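Local coordinates for protein caspase subunit p21 (Drosophila melanogaster, PDB 3SIR) that acts as an apoptotic executioner caspase, a cysteine endopeptidase of the activation cascade that carries out programmed cell death, at residues Q136-Q139 with G140-L143. The protein carries 1 engineered substitution. Numbering follows the deposited sequence.
Sequences QACQ and GDRL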
loop_
_atom_site.group_PDB
_atom_site.type_symbol
_atom_site.label_atom_id
_atom_site.label_comp_id
_atom_site.label_asym_id
_atom_site.label_seq_id
_atom_site.Cartn_x
_atom_site.Cartn_y
_atom_site.Cartn_z
ATOM N N GLN A 136 -9.945 1.728 -9.752
ATOM C CA GLN A 136 -10.339 3.093 -10.082
ATOM C C GLN A 136 -11.737 3.387 -9.547
ATOM O O GLN A 136 -12.709 2.737 -9.934
ATOM C CB GLN A 136 -10.316 3.292 -11.598
ATOM C CG GLN A 136 -9.459 4.454 -12.077
ATOM C CD GLN A 136 -9.402 4.528 -13.590
ATOM O OE1 GLN A 136 -10.417 4.367 -14.266
ATOM N NE2 GLN A 136 -8.198 4.672 -14.132
ATOM N N ALA A 137 -11.834 4.344 -8.630
ATOM C CA ALA A 137 -13.101 4.635 -7.969
ATOM C C ALA A 137 -13.453 6.108 -8.113
ATOM O O ALA A 137 -12.755 6.854 -8.797
ATOM C CB ALA A 137 -13.038 4.246 -6.499
ATOM N N CYS A 138 -14.546 6.517 -7.478
ATOM C CA CYS A 138 -15.044 7.880 -7.604
ATOM C C CYS A 138 -14.625 8.690 -6.387
ATOM O O CYS A 138 -14.486 8.143 -5.290
ATOM C CB CYS A 138 -16.570 7.879 -7.705
ATOM S SG CYS A 138 -17.225 7.812 -9.384
ATOM N N GLN A 139 -14.508 10.003 -6.566
ATOM C CA GLN A 139 -14.149 10.890 -5.468
ATOM C C GLN A 139 -15.329 11.088 -4.524
ATOM O O GLN A 139 -15.480 12.144 -3.907
ATOM C CB GLN A 139 -13.636 12.235 -5.992
ATOM C CG GLN A 139 -12.175 12.516 -5.648
ATOM C CD GLN A 139 -11.598 13.683 -6.434
ATOM O OE1 GLN A 139 -12.253 14.714 -6.610
ATOM N NE2 GLN A 139 -10.368 13.523 -6.917
ATOM N N GLY A 140 -16.179 10.072 -4.430
ATOM C CA GLY A 140 -17.253 10.065 -3.448
ATOM C C GLY A 140 -17.249 8.779 -2.653
ATOM O O GLY A 140 -17.788 8.716 -1.552
ATOM N N ASP A 141 -16.632 7.747 -3.215
ATOM C CA ASP A 141 -16.372 6.514 -2.482
ATOM C C ASP A 141 -15.333 6.726 -1.384
ATOM O O ASP A 141 -14.664 7.757 -1.353
ATOM C CB ASP A 141 -15.933 5.411 -3.444
ATOM C CG ASP A 141 -16.972 5.132 -4.513
ATOM O OD1 ASP A 141 -17.970 4.447 -4.206
ATOM O OD2 ASP A 141 -16.849 5.680 -5.627
ATOM N N ARG A 142 -15.292 5.810 -0.421
ATOM C CA ARG A 142 -14.321 5.882 0.664
ATOM C C ARG A 142 -13.287 4.774 0.503
ATOM O O ARG A 142 -13.579 3.725 -0.069
ATOM C CB ARG A 142 -15.016 5.743 2.022
ATOM C CG ARG A 142 -16.249 6.621 2.204
ATOM C CD ARG A 142 -17.368 5.872 2.920
ATOM N NE ARG A 142 -17.407 6.162 4.351
ATOM C CZ ARG A 142 -18.085 5.445 5.244
ATOM N NH1 ARG A 142 -18.778 4.381 4.862
ATOM N NH2 ARG A 142 -18.087 5.802 6.523
ATOM N N LEU A 143 -12.094 4.991 1.046
ATOM C CA LEU A 143 -11.179 3.890 1.321
ATOM C C LEU A 143 -10.725 3.878 2.778
ATOM O O LEU A 143 -10.215 4.875 3.286
ATOM C CB LEU A 143 -9.967 3.949 0.392
ATOM C CG LEU A 143 -8.928 2.839 0.561
ATOM C CD1 LEU A 143 -9.541 1.465 0.312
ATOM C CD2 LEU A 143 -7.752 3.082 -0.376
#
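The backbone N and O of Cys138 meet the carboxylate and the backbone N-H of Asp141, respectively, across a tight reversal of the chain, forming two hydrogen bonds. Strand 131-138 ends at Cys138, and Gln139 and Gly140 take the corner of a beta turn closed by Asp141 N, which donates to Cys138 O at 3.0 Å. The second bond runs the other way: Asp141 reaches back over the turn and takes Cys138 N-H on OD2 at 3.1 Å. The N-H meets OD2 on the anti side of the carboxylate, 19° out of its plane, with an N-H...O angle of 142°. The side chain gets there because CG stands beside its own backbone N and opposite the carbonyl carbon (chi1 -59°), folding the carboxylate back to the strand end. The same oxygen lies alongside Cys138 CB and passes 4.2 Å from Ala137 CB, while Cys138 SG is directed away from it, 4.3 Å from OD2. Gln139 leads away from the turn, its chain extended beyond CG, and touches Thr178 and Gln241. Tyr176 of strand 172-179 packs against both Ala137 and Asp141. Cys138 is, by similarity, the catalytic cysteine of the caspase fold, and its side chain lies about 7 Å from that of His96, the other predicted active-site residue. In active caspases the backbone N-H of this cysteine contributes to the oxyanion hole. Here that N-H is already engaged by a carboxylate, which probably places negative character where the oxyanion would bind, consistent with a site not yet arranged for catalysis.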